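Local atomic coordinates of ribonucleoside-diphosphate reductase, alpha chain (Actinobacillus ureae ATCC 25976, PDB entry 6DQX), a protein that probably reduces ribonucleoside diphosphates to deoxyribonucleoside diphosphates, serving as the catalytic alpha subunit of a class Id ribonucleotide reductase. Residues A[83-88]-A[309-314]; A[89-94]-A[291-296]; A[348-353]-A[375-380]. All coordinates share one frame; numbering follows the deposited sequence.

How the contacts relate
The three contacts gather round strand 288-296, which pairs antiparallel with strand 85-87 and parallel with strand 347-351. Contact 1 and contact 2 lie about 9 Å apart, centre to centre, and are sewn together by backbone bonds such as Ser86 N to Ser294 O (2.8 Å). Contact 3, about 16 Å from contact 2, is joined to it by Ser293 O and Gly349 N (2.9 Å). Between contacts 1 and 3 the link is apolar: Leu348 CD1 packs on Leu312 CD2 at 3.8 Å. All three are helix-on-strand packing of the alpha/beta barrel characteristic of this family, away from the magnesium site at His65.

Contact 1: residues A[83-88]-A[309-314]; sequences GYFSLS and PEVLTY
Pro309 O, in the helical turn that lays Leu312 on Phe85, takes two bonds from Thr313: one from the backbone N and one from OG1 at 2.8 Å. They arrive from opposite faces of the carbonyl plane, and OG1 is tilted 35° out of it. The threonine's hydroxyl is thus spent inside its own helix, on a side that packs against helix 367-395.

Leu312 meets the strand. With CG anti to the backbone N (chi1 -165°), its side chain slides past that of Phe85 in the opposite direction and sets CD1 over the middle of the ring, 3.8 Å from the centroid of the Phe85 ring. This is a CH-pi contact nearly along the ring normal. Leu312 CB rests over the same ring nearer its rim, 3.8 Å from Phe85 CE1. Val311 comes in at about a right angle and touches the edge instead, its CG1 4.1 Å from Phe85 CZ. Further along the strand, Leu87 CD2 reaches Leu312 CD1 at 4.3 Å.

Strand 85-87 and the helix segment run nearly parallel, 17° apart. Helix 72-82 and Met295 of strand 288-296 also pack on Phe85, whose ring meets that of Phe76. The seam is therefore wholly apolar, joined by shape and ring-face dispersion, while polar groups of both segments find partners within the helix or on neighbours such as strand 288-296 and helix 367-395.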
ATOM      1  N   GLY A  83     -19.937  27.910 -27.164  1.00 15.85           N
ATOM      2  CA  GLY A  83     -19.713  27.992 -25.724  1.00 15.07           C
ATOM      3  C   GLY A  83     -20.739  27.193 -24.910  1.00 14.85           C
ATOM      4  O   GLY A  83     -20.930  27.469 -23.732  1.00 14.43           O
ATOM      5  N   TYR A  84     -21.383  26.203 -25.535  1.00 14.76           N
ATOM      6  CA  TYR A  84     -22.433  25.426 -24.851  1.00 15.08           C
ATOM      7  C   TYR A  84     -21.908  24.295 -23.981  1.00 15.53           C
ATOM      8  O   TYR A  84     -22.658  23.837 -23.118  1.00 16.63           O
ATOM      9  CB  TYR A  84     -23.393  24.794 -25.858  1.00 14.70           C
ATOM     10  CG  TYR A  84     -24.144  25.756 -26.760  1.00 15.27           C
ATOM     11  CD1 TYR A  84     -24.239  27.119 -26.475  1.00 15.56           C
ATOM     12  CD2 TYR A  84     -24.796  25.281 -27.876  1.00 15.53           C
ATOM     13  CE1 TYR A  84     -24.939  27.974 -27.301  1.00 15.99           C
ATOM     14  CE2 TYR A  84     -25.519  26.132 -28.706  1.00 16.40           C
ATOM     15  CZ  TYR A  84     -25.581  27.470 -28.415  1.00 16.81           C
ATOM     16  OH  TYR A  84     -26.295  28.317 -29.250  1.00 18.52           O
ATOM     17  N   PHE A  85     -20.689  23.815 -24.262  1.00 15.24           N
ATOM     18  CA  PHE A  85     -20.082  22.600 -23.652  1.00 15.73           C
ATOM     19  C   PHE A  85     -18.818  22.904 -22.907  1.00 16.49           C
ATOM     20  O   PHE A  85     -17.923  23.551 -23.442  1.00 17.16           O
ATOM     21  CB  PHE A  85     -19.593  21.592 -24.717  1.00 15.36           C
ATOM     22  CG  PHE A  85     -20.656  20.938 -25.519  1.00 14.79           C
ATOM     23  CD1 PHE A  85     -21.994  20.970 -25.154  1.00 14.28           C
ATOM     24  CD2 PHE A  85     -20.296  20.222 -26.659  1.00 14.63           C
ATOM     25  CE1 PHE A  85     -22.937  20.350 -25.931  1.00 14.05           C
ATOM     26  CE2 PHE A  85     -21.242  19.590 -27.434  1.00 14.19           C
ATOM     27  CZ  PHE A  85     -22.574  19.659 -27.068  1.00 14.10           C
ATOM     28  N   SER A  86     -18.688  22.336 -21.722  1.00 16.56           N
ATOM     29  CA  SER A  86     -17.405  22.225 -21.046  1.00 17.48           C
ATOM     30  C   SER A  86     -17.065  20.738 -21.020  1.00 17.23           C
ATOM     31  O   SER A  86     -17.932  19.922 -20.766  1.00 16.23           O
ATOM     32  CB  SER A  86     -17.532  22.778 -19.629  1.00 18.75           C
ATOM     33  OG  SER A  86     -16.513  22.302 -18.779  1.00 21.29           O
ATOM     34  N   LEU A  87     -15.798  20.399 -21.274  1.00 16.17           N
ATOM     35  CA  LEU A  87     -15.324  19.020 -21.237  1.00 16.52           C
ATOM     36  C   LEU A  87     -14.459  18.850 -20.009  1.00 16.47           C
ATOM     37  O   LEU A  87     -13.801  19.808 -19.560  1.00 16.60           O
ATOM     38  CB  LEU A  87     -14.514  18.675 -22.493  1.00 16.81           C
ATOM     39  CG  LEU A  87     -15.133  19.057 -23.831  1.00 17.10           C
ATOM     40  CD1 LEU A  87     -14.209  18.620 -24.939  1.00 18.07           C
ATOM     41  CD2 LEU A  87     -16.507  18.444 -23.994  1.00 17.19           C
ATOM     42  N   SER A  88     -14.459  17.643 -19.457  1.00 16.16           N
ATOM     43  CA  SER A  88     -13.708  17.367 -18.237  1.00 16.57           C
ATOM     44  C   SER A  88     -12.210  17.401 -18.524  1.00 16.94           C
ATOM     45  O   SER A  88     -11.775  17.188 -19.668  1.00 15.55           O
ATOM     46  CB  SER A  88     -14.064  15.999 -17.666  1.00 16.24           C
ATOM     47  OG  SER A  88     -13.517  14.982 -18.480  1.00 15.99           O
ATOM     48  N   PRO A 309     -27.695  18.992 -25.793  1.00 13.94           N
ATOM     49  CA  PRO A 309     -27.578  18.001 -24.701  1.00 13.45           C
ATOM     50  C   PRO A 309     -27.501  16.573 -25.187  1.00 13.40           C
ATOM     51  O   PRO A 309     -26.733  15.773 -24.642  1.00 12.47           O
ATOM     52  CB  PRO A 309     -28.831  18.228 -23.869  1.00 14.28           C
ATOM     53  CG  PRO A 309     -29.234  19.612 -24.189  1.00 14.34           C
ATOM     54  CD  PRO A 309     -28.914  19.793 -25.636  1.00 14.50           C
ATOM     55  N   GLU A 310     -28.225  16.263 -26.262  1.00 13.22           N
ATOM     56  CA  GLU A 310     -28.157  14.939 -26.854  1.00 13.84           C
ATOM     57  C   GLU A 310     -26.789  14.635 -27.442  1.00 12.97           C
ATOM     58  O   GLU A 310     -26.254  13.521 -27.275  1.00 13.74           O
ATOM     59  CB  GLU A 310     -29.225  14.799 -27.934  1.00 15.12           C
ATOM     60  CG  GLU A 310     -30.631  14.838 -27.361  1.00 16.58           C
ATOM     61  CD  GLU A 310     -31.265  16.206 -27.322  1.00 17.86           C
ATOM     62  OE1 GLU A 310     -30.577  17.240 -27.130  1.00 17.83           O
ATOM     63  OE2 GLU A 310     -32.523  16.244 -27.423  1.00 21.74           O
ATOM     64  N   VAL A 311     -26.218  15.627 -28.126  1.00 12.58           N
ATOM     65  CA  VAL A 311     -24.873  15.479 -28.700  1.00 12.65           C
ATOM     66  C   VAL A 311     -23.856  15.236 -27.601  1.00 12.37           C
ATOM     67  O   VAL A 311     -22.983  14.363 -27.757  1.00 11.50           O
ATOM     68  CB  VAL A 311     -24.510  16.684 -29.617  1.00 13.03           C
ATOM     69  CG1 VAL A 311     -23.018  16.781 -29.906  1.00 13.44           C
ATOM     70  CG2 VAL A 311     -25.290  16.546 -30.928  1.00 13.87           C
ATOM     71  N   LEU A 312     -23.979  15.972 -26.492  1.00 11.75           N
ATOM     72  CA  LEU A 312     -23.048  15.784 -25.381  1.00 11.89           C
ATOM     73  C   LEU A 312     -23.216  14.380 -24.733  1.00 11.79           C
ATOM     74  O   LEU A 312     -22.227  13.736 -24.369  1.00 11.89           O
ATOM     75  CB  LEU A 312     -23.170  16.927 -24.363  1.00 11.58           C
ATOM     76  CG  LEU A 312     -22.005  17.021 -23.372  1.00 11.72           C
ATOM     77  CD1 LEU A 312     -20.673  17.323 -24.073  1.00 11.86           C
ATOM     78  CD2 LEU A 312     -22.289  18.085 -22.317  1.00 12.12           C
ATOM     79  N   THR A 313     -24.454  13.893 -24.637  1.00 12.24           N
ATOM     80  CA  THR A 313     -24.726  12.542 -24.140  1.00 12.76           C
ATOM     81  C   THR A 313     -24.068  11.444 -25.011  1.00 13.13           C
ATOM     82  O   THR A 313     -23.387  10.527 -24.491  1.00 11.77           O
ATOM     83  CB  THR A 313     -26.243  12.317 -24.006  1.00 12.84           C
ATOM     84  OG1 THR A 313     -26.788  13.342 -23.156  1.00 13.15           O
ATOM     85  CG2 THR A 313     -26.548  10.929 -23.457  1.00 13.00           C
ATOM     86  N   TYR A 314     -24.254  11.574 -26.329  1.00 13.51           N
ATOM     87  CA  TYR A 314     -23.592  10.711 -27.319  1.00 13.95           C
ATOM     88  C   TYR A 314     -22.086  10.748 -27.124  1.00 13.32           C
ATOM     89  O   TYR A 314     -21.429   9.708 -27.147  1.00 13.43           O
ATOM     90  CB  TYR A 314     -23.912  11.155 -28.736  1.00 14.93           C
ATOM     91  CG  TYR A 314     -25.206  10.633 -29.318  1.00 16.14           C
ATOM     92  CD1 TYR A 314     -26.407  10.703 -28.618  1.00 16.32           C
ATOM     93  CD2 TYR A 314     -25.225  10.075 -30.595  1.00 18.03           C
ATOM     94  CE1 TYR A 314     -27.595  10.245 -29.181  1.00 17.68           C
ATOM     95  CE2 TYR A 314     -26.399   9.607 -31.164  1.00 18.89           C
ATOM     96  CZ  TYR A 314     -27.578   9.699 -30.462  1.00 19.12           C
ATOM     97  OH  TYR A 314     -28.736   9.256 -31.050  1.00 20.09           O
TER

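Contact 2: residues A[89-94]-A[291-296]; sequences SPIWSN and CLSSMN
Ser89 opens the short helix that carries Ile91 to Leu292 and Ser293 of the strand. Its carbonyl is held twice by Ser93, through the backbone N at 2.8 Å from Ser89 O and through OG, which sits 3.0 Å from Ser89 O. The two donors come from opposite faces of the carbonyl, with OG well above its plane. Both bonds lie within the helix; the CB of Ser89 points away from the strand. Pro90 follows, leaning on Ser104 rather than on segment 291-296.

Ile91 is the residue that crosses. Its backbone N-H is capped by Ser88 OG, Ser88 being the N-cap of the helix, and its CB points toward the strand. CG1 lies anti to the carbonyl carbon (chi1 -71°), and from there the chain extends to CD1, a lone methyl that does all the close touching. It is 3.3 Å from Leu292 O, a tight approach for a carbon, and CD1 also stands 3.5 Å from Ser293 OG. Phe315 of helix 308-327 packs on the same isoleucine.

Trp92 turns to Leu87 of strand 85-87, and its carbonyl is taken by Arg55; the carbonyl of Ser93 goes to Arg99. The end of the helix is thereby tied to other parts of the chain.

On the strand, Ser293 OG donates to Leu292 O at 2.7 Å, with a C=O...donor angle of 103°, far from straight. The methyl of Ile91 therefore faces two oxygens already engaged with each other. A small contact results, 95 Å² in all, in which an apolar methyl packs against this bonded pair without offering either oxygen a polar partner.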
ATOM      1  N   SER A  89     -11.430  17.628 -17.475  1.00 18.30           N
ATOM      2  CA  SER A  89      -9.973  17.663 -17.647  1.00 18.35           C
ATOM      3  C   SER A  89      -9.382  16.327 -18.118  1.00 18.17           C
ATOM      4  O   SER A  89      -8.493  16.357 -18.946  1.00 17.61           O
ATOM      5  CB  SER A  89      -9.248  18.242 -16.426  1.00 20.08           C
ATOM      6  OG  SER A  89      -9.379  17.442 -15.298  1.00 23.82           O
ATOM      7  N   PRO A  90      -9.879  15.163 -17.625  1.00 17.27           N
ATOM      8  CA  PRO A  90      -9.405  13.904 -18.219  1.00 17.25           C
ATOM      9  C   PRO A  90      -9.697  13.750 -19.719  1.00 16.86           C
ATOM     10  O   PRO A  90      -8.900  13.169 -20.441  1.00 17.15           O
ATOM     11  CB  PRO A  90     -10.137  12.828 -17.402  1.00 17.97           C
ATOM     12  CG  PRO A  90     -10.413  13.478 -16.090  1.00 17.83           C
ATOM     13  CD  PRO A  90     -10.755  14.893 -16.466  1.00 18.16           C
ATOM     14  N   ILE A  91     -10.832  14.274 -20.188  1.00 15.68           N
ATOM     15  CA  ILE A  91     -11.160  14.237 -21.611  1.00 15.53           C
ATOM     16  C   ILE A  91     -10.217  15.160 -22.405  1.00 15.69           C
ATOM     17  O   ILE A  91      -9.639  14.742 -23.424  1.00 17.69           O
ATOM     18  CB  ILE A  91     -12.664  14.589 -21.824  1.00 15.38           C
ATOM     19  CG1 ILE A  91     -13.513  13.413 -21.313  1.00 15.25           C
ATOM     20  CG2 ILE A  91     -12.950  14.912 -23.289  1.00 15.12           C
ATOM     21  CD1 ILE A  91     -14.992  13.698 -21.077  1.00 14.99           C
ATOM     22  N   TRP A  92     -10.046  16.386 -21.933  1.00 15.63           N
ATOM     23  CA  TRP A  92      -9.093  17.339 -22.551  1.00 16.21           C
ATOM     24  C   TRP A  92      -7.714  16.703 -22.609  1.00 16.84           C
ATOM     25  O   TRP A  92      -7.016  16.793 -23.631  1.00 18.01           O
ATOM     26  CB  TRP A  92      -8.972  18.637 -21.755  1.00 16.65           C
ATOM     27  CG  TRP A  92      -9.916  19.713 -22.135  1.00 17.47           C
ATOM     28  CD1 TRP A  92     -11.028  20.115 -21.433  1.00 18.24           C
ATOM     29  CD2 TRP A  92      -9.847  20.551 -23.292  1.00 18.33           C
ATOM     30  NE1 TRP A  92     -11.660  21.144 -22.098  1.00 17.88           N
ATOM     31  CE2 TRP A  92     -10.956  21.432 -23.237  1.00 18.58           C
ATOM     32  CE3 TRP A  92      -8.964  20.643 -24.373  1.00 19.22           C
ATOM     33  CZ2 TRP A  92     -11.202  22.388 -24.221  1.00 19.06           C
ATOM     34  CZ3 TRP A  92      -9.199  21.608 -25.344  1.00 19.40           C
ATOM     35  CH2 TRP A  92     -10.313  22.464 -25.266  1.00 18.53           C
ATOM     36  N   SER A  93      -7.328  16.060 -21.512  1.00 17.64           N
ATOM     37  CA  SER A  93      -5.955  15.507 -21.410  1.00 18.12           C
ATOM     38  C   SER A  93      -5.715  14.263 -22.259  1.00 19.31           C
ATOM     39  O   SER A  93      -4.644  14.145 -22.900  1.00 20.41           O
ATOM     40  CB  SER A  93      -5.581  15.236 -19.956  1.00 18.19           C
ATOM     41  OG  SER A  93      -5.529  16.449 -19.230  1.00 18.67           O
ATOM     42  N   ASN A  94      -6.683  13.340 -22.260  1.00 18.26           N
ATOM     43  CA  ASN A  94      -6.460  11.964 -22.679  1.00 18.54           C
ATOM     44  C   ASN A  94      -7.362  11.417 -23.763  1.00 17.56           C
ATOM     45  O   ASN A  94      -7.032  10.388 -24.335  1.00 17.71           O
ATOM     46  CB  ASN A  94      -6.566  11.028 -21.444  1.00 20.65           C
ATOM     47  CG  ASN A  94      -5.704  11.492 -20.263  1.00 22.48           C
ATOM     48  OD1 ASN A  94      -6.124  11.396 -19.109  1.00 24.01           O
ATOM     49  ND2 ASN A  94      -4.493  12.015 -20.555  1.00 22.37           N
ATOM     50  N   CYS A 291     -17.852   9.293 -16.408  1.00 17.90           N
ATOM     51  CA  CYS A 291     -17.197  10.405 -17.072  1.00 18.30           C
ATOM     52  C   CYS A 291     -18.151  11.563 -17.081  1.00 17.97           C
ATOM     53  O   CYS A 291     -19.358  11.394 -16.870  1.00 18.23           O
ATOM     54  CB  CYS A 291     -16.769  10.052 -18.471  1.00 20.60           C
ATOM     55  SG  CYS A 291     -18.110   9.509 -19.511  1.00 22.88           S
ATOM     56  N   LEU A 292     -17.611  12.736 -17.302  1.00 15.82           N
ATOM     57  CA  LEU A 292     -18.413  13.939 -17.193  1.00 16.03           C
ATOM     58  C   LEU A 292     -18.057  14.944 -18.233  1.00 14.19           C
ATOM     59  O   LEU A 292     -16.956  14.957 -18.774  1.00 13.08           O
ATOM     60  CB  LEU A 292     -18.309  14.543 -15.797  1.00 18.20           C
ATOM     61  CG  LEU A 292     -17.085  15.305 -15.319  1.00 20.18           C
ATOM     62  CD1 LEU A 292     -17.092  16.760 -15.775  1.00 21.02           C
ATOM     63  CD2 LEU A 292     -16.969  15.273 -13.791  1.00 21.82           C
ATOM     64  N   SER A 293     -19.044  15.772 -18.521  1.00 12.47           N
ATOM     65  CA  SER A 293     -18.873  17.008 -19.236  1.00 12.06           C
ATOM     66  C   SER A 293     -20.143  17.794 -18.882  1.00 11.70           C
ATOM     67  O   SER A 293     -21.038  17.242 -18.232  1.00 11.57           O
ATOM     68  CB  SER A 293     -18.700  16.781 -20.740  1.00 12.10           C
ATOM     69  OG  SER A 293     -17.407  16.291 -21.068  1.00 12.85           O
ATOM     70  N   SER A 294     -20.187  19.065 -19.237  1.00 11.48           N
ATOM     71  CA  SER A 294     -21.171  19.992 -18.639  1.00 12.30           C
ATOM     72  C   SER A 294     -21.786  20.957 -19.637  1.00 11.51           C
ATOM     73  O   SER A 294     -21.103  21.491 -20.523  1.00 12.21           O
ATOM     74  CB  SER A 294     -20.527  20.798 -17.512  1.00 13.01           C
ATOM     75  OG  SER A 294     -19.660  19.975 -16.709  1.00 15.71           O
ATOM     76  N   MET A 295     -23.083  21.166 -19.474  1.00 11.37           N
ATOM     77  CA  MET A 295     -23.801  22.164 -20.261  1.00 11.48           C
ATOM     78  C   MET A 295     -23.675  23.547 -19.634  1.00 11.22           C
ATOM     79  O   MET A 295     -23.844  23.697 -18.448  1.00 11.30           O
ATOM     80  CB  MET A 295     -25.276  21.794 -20.363  1.00 11.65           C
ATOM     81  CG  MET A 295     -25.574  20.533 -21.180  1.00 12.30           C
ATOM     82  SD  MET A 295     -25.076  20.562 -22.903  1.00 12.99           S
ATOM     83  CE  MET A 295     -25.947  21.987 -23.534  1.00 13.37           C
ATOM     84  N   ASN A 296     -23.434  24.564 -20.464  1.00 11.14           N
ATOM     85  CA  ASN A 296     -23.282  25.925 -19.990  1.00 11.06           C
ATOM     86  C   ASN A 296     -24.662  26.554 -19.935  1.00 11.25           C
ATOM     87  O   ASN A 296     -25.208  26.960 -20.973  1.00 10.96           O
ATOM     88  CB  ASN A 296     -22.401  26.726 -20.944  1.00 10.94           C
ATOM     89  CG  ASN A 296     -22.063  28.097 -20.426  1.00 11.32           C
ATOM     90  OD1 ASN A 296     -22.550  28.523 -19.388  1.00 11.91           O
ATOM     91  ND2 ASN A 296     -21.257  28.841 -21.201  1.00 12.32           N
TER

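Contact 3: residues A[348-353]-A[375-380]; sequences LGVLGW and LIFKTL
Val350 leaves strand 347-351 with its CB beside Met295 O of the neighbouring strand, then divides its methyls between two side chains of helix 367-395. CG1, anti to the carbonyl carbon (chi1 -58°), reaches Leu380 CD1 at 3.7 Å and lies 3.9 Å from Phe377 CE1. CG2, tucked between the backbone N and the carbonyl carbon, touches the far end of the same ring, 3.9 Å from Phe377 CZ. The valine and the phenylalanine approach from opposite directions. Within the helix, Ile376 CG2 covers one face of the Phe377 ring, 4.0 Å above its plane and offset toward the rim.

Past Gly352, the N-cap of the next helix, Trp353 makes the second touch: Ile376 CD1 abuts the edge of the indole, 3.7 Å from Trp353 CZ3. Trp353 NE1 bonds Gln508 OE1, and Arg512 makes a cation-pi contact with the indole.

Thr379 OG1 bonds back to Leu375 O, so this hydroxyl too is served inside its helix. What joins strand to helix is thus entirely hydrocarbon, methyls against methyl and aromatic carbons, with the polar groups satisfied within the helix (Thr379) or by Gln508 (Trp353 NE1).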
ATOM      1  N   LEU A 348     -23.469  13.695 -16.940  1.00 12.90           N
ATOM      2  CA  LEU A 348     -23.573  14.987 -17.604  1.00 12.93           C
ATOM      3  C   LEU A 348     -24.029  16.012 -16.545  1.00 12.10           C
ATOM      4  O   LEU A 348     -25.018  15.782 -15.823  1.00 12.08           O
ATOM      5  CB  LEU A 348     -24.580  14.920 -18.751  1.00 13.76           C
ATOM      6  CG  LEU A 348     -24.833  16.216 -19.551  1.00 14.24           C
ATOM      7  CD1 LEU A 348     -25.095  15.870 -21.016  1.00 15.23           C
ATOM      8  CD2 LEU A 348     -25.976  17.061 -18.961  1.00 15.17           C
ATOM      9  N   GLY A 349     -23.304  17.112 -16.453  1.00 12.08           N
ATOM     10  CA  GLY A 349     -23.523  18.153 -15.455  1.00 11.50           C
ATOM     11  C   GLY A 349     -23.812  19.499 -16.066  1.00 11.63           C
ATOM     12  O   GLY A 349     -24.146  19.605 -17.252  1.00 10.31           O
ATOM     13  N   VAL A 350     -23.623  20.552 -15.257  1.00 11.24           N
ATOM     14  CA  VAL A 350     -23.885  21.924 -15.667  1.00 11.53           C
ATOM     15  C   VAL A 350     -22.897  22.878 -15.050  1.00 11.62           C
ATOM     16  O   VAL A 350     -22.232  22.539 -14.066  1.00 11.22           O
ATOM     17  CB  VAL A 350     -25.308  22.421 -15.214  1.00 11.57           C
ATOM     18  CG1 VAL A 350     -26.373  21.497 -15.796  1.00 12.12           C
ATOM     19  CG2 VAL A 350     -25.428  22.500 -13.697  1.00 11.66           C
ATOM     20  N   LEU A 351     -22.773  24.041 -15.668  1.00 12.59           N
ATOM     21  CA  LEU A 351     -22.153  25.207 -15.020  1.00 14.07           C
ATOM     22  C   LEU A 351     -22.857  26.470 -15.488  1.00 13.46           C
ATOM     23  O   LEU A 351     -23.730  26.414 -16.352  1.00 13.27           O
ATOM     24  CB  LEU A 351     -20.644  25.253 -15.300  1.00 16.15           C
ATOM     25  CG  LEU A 351     -20.166  24.999 -16.723  1.00 18.86           C
ATOM     26  CD1 LEU A 351     -20.341  26.197 -17.618  1.00 21.38           C
ATOM     27  CD2 LEU A 351     -18.688  24.577 -16.705  1.00 20.89           C
ATOM     28  N   GLY A 352     -22.551  27.590 -14.844  1.00 13.15           N
ATOM     29  CA  GLY A 352     -23.101  28.867 -15.254  1.00 13.38           C
ATOM     30  C   GLY A 352     -24.520  29.116 -14.789  1.00 13.24           C
ATOM     31  O   GLY A 352     -25.205  29.946 -15.382  1.00 13.16           O
ATOM     32  N   TRP A 353     -24.989  28.400 -13.762  1.00 12.60           N
ATOM     33  CA  TRP A 353     -26.334  28.654 -13.202  1.00 12.87           C
ATOM     34  C   TRP A 353     -26.497  30.101 -12.723  1.00 12.99           C
ATOM     35  O   TRP A 353     -27.436  30.800 -13.125  1.00 12.82           O
ATOM     36  CB  TRP A 353     -26.578  27.705 -12.032  1.00 12.99           C
ATOM     37  CG  TRP A 353     -27.820  27.899 -11.189  1.00 13.51           C
ATOM     38  CD1 TRP A 353     -27.868  27.923  -9.819  1.00 13.63           C
ATOM     39  CD2 TRP A 353     -29.180  28.062 -11.637  1.00 13.62           C
ATOM     40  NE1 TRP A 353     -29.173  28.084  -9.383  1.00 14.07           N
ATOM     41  CE2 TRP A 353     -29.994  28.160 -10.480  1.00 13.63           C
ATOM     42  CE3 TRP A 353     -29.788  28.104 -12.894  1.00 14.13           C
ATOM     43  CZ2 TRP A 353     -31.399  28.343 -10.550  1.00 13.80           C
ATOM     44  CZ3 TRP A 353     -31.197  28.309 -12.954  1.00 14.40           C
ATOM     45  CH2 TRP A 353     -31.965  28.405 -11.790  1.00 13.83           C
ATOM     46  N   LEU A 375     -37.392  24.340 -14.763  1.00 14.31           N
ATOM     47  CA  LEU A 375     -37.429  24.292 -16.221  1.00 14.87           C
ATOM     48  C   LEU A 375     -36.144  23.691 -16.789  1.00 14.20           C
ATOM     49  O   LEU A 375     -36.177  22.795 -17.617  1.00 14.66           O
ATOM     50  CB  LEU A 375     -37.609  25.703 -16.787  1.00 15.58           C
ATOM     51  CG  LEU A 375     -37.544  25.803 -18.310  1.00 17.45           C
ATOM     52  CD1 LEU A 375     -38.636  24.955 -18.969  1.00 18.82           C
ATOM     53  CD2 LEU A 375     -37.627  27.253 -18.708  1.00 18.75           C
ATOM     54  N   ILE A 376     -35.025  24.223 -16.345  1.00 13.46           N
ATOM     55  CA  ILE A 376     -33.724  23.789 -16.870  1.00 13.40           C
ATOM     56  C   ILE A 376     -33.465  22.313 -16.613  1.00 13.18           C
ATOM     57  O   ILE A 376     -33.132  21.544 -17.550  1.00 12.83           O
ATOM     58  CB  ILE A 376     -32.595  24.665 -16.294  1.00 13.46           C
ATOM     59  CG1 ILE A 376     -32.665  26.041 -16.976  1.00 13.77           C
ATOM     60  CG2 ILE A 376     -31.226  24.020 -16.507  1.00 14.33           C
ATOM     61  CD1 ILE A 376     -31.704  27.074 -16.440  1.00 14.13           C
ATOM     62  N   PHE A 377     -33.648  21.904 -15.367  1.00 12.09           N
ATOM     63  CA  PHE A 377     -33.307  20.517 -15.003  1.00 12.29           C
ATOM     64  C   PHE A 377     -34.313  19.498 -15.514  1.00 12.02           C
ATOM     65  O   PHE A 377     -33.931  18.410 -15.883  1.00 11.72           O
ATOM     66  CB  PHE A 377     -32.985  20.441 -13.536  1.00 12.20           C
ATOM     67  CG  PHE A 377     -31.680  21.100 -13.234  1.00 11.45           C
ATOM     68  CD1 PHE A 377     -30.478  20.418 -13.449  1.00 11.61           C
ATOM     69  CD2 PHE A 377     -31.630  22.402 -12.829  1.00 11.24           C
ATOM     70  CE1 PHE A 377     -29.283  21.050 -13.205  1.00 11.44           C
ATOM     71  CE2 PHE A 377     -30.446  23.048 -12.618  1.00 11.43           C
ATOM     72  CZ  PHE A 377     -29.257  22.349 -12.781  1.00 11.51           C
ATOM     73  N   LYS A 378     -35.582  19.901 -15.644  1.00 12.16           N
ATOM     74  CA  LYS A 378     -36.563  19.068 -16.317  1.00 13.04           C
ATOM     75  C   LYS A 378     -36.197  18.839 -17.780  1.00 12.40           C
ATOM     76  O   LYS A 378     -36.324  17.710 -18.310  1.00 12.72           O
ATOM     77  CB  LYS A 378     -37.983  19.667 -16.174  1.00 14.63           C
ATOM     78  CG  LYS A 378     -39.092  18.778 -16.768  1.00 16.83           C
ATOM     79  CD  LYS A 378     -40.479  19.372 -16.465  1.00 19.77           C
ATOM     80  CE  LYS A 378     -41.594  18.406 -16.842  1.00 24.16           C
ATOM     81  NZ  LYS A 378     -41.880  18.450 -18.301  1.00 27.44           N
ATOM     82  N   THR A 379     -35.797  19.909 -18.451  1.00 12.59           N
ATOM     83  CA  THR A 379     -35.409  19.849 -19.859  1.00 12.96           C
ATOM     84  C   THR A 379     -34.209  18.923 -20.044  1.00 13.07           C
ATOM     85  O   THR A 379     -34.186  18.066 -20.935  1.00 11.96           O
ATOM     86  CB  THR A 379     -35.066  21.243 -20.398  1.00 13.50           C
ATOM     87  OG1 THR A 379     -36.208  22.120 -20.247  1.00 14.07           O
ATOM     88  CG2 THR A 379     -34.677  21.203 -21.843  1.00 14.12           C
ATOM     89  N   LEU A 380     -33.220  19.113 -19.191  1.00 12.21           N
ATOM     90  CA  LEU A 380     -32.022  18.228 -19.252  1.00 12.35           C
ATOM     91  C   LEU A 380     -32.319  16.756 -18.985  1.00 12.00           C
ATOM     92  O   LEU A 380     -31.815  15.885 -19.699  1.00 12.49           O
ATOM     93  CB  LEU A 380     -30.939  18.763 -18.331  1.00 12.83           C
ATOM     94  CG  LEU A 380     -30.215  19.985 -18.914  1.00 13.00           C
ATOM     95  CD1 LEU A 380     -29.284  20.560 -17.850  1.00 13.80           C
ATOM     96  CD2 LEU A 380     -29.489  19.675 -20.209  1.00 13.24           C
TER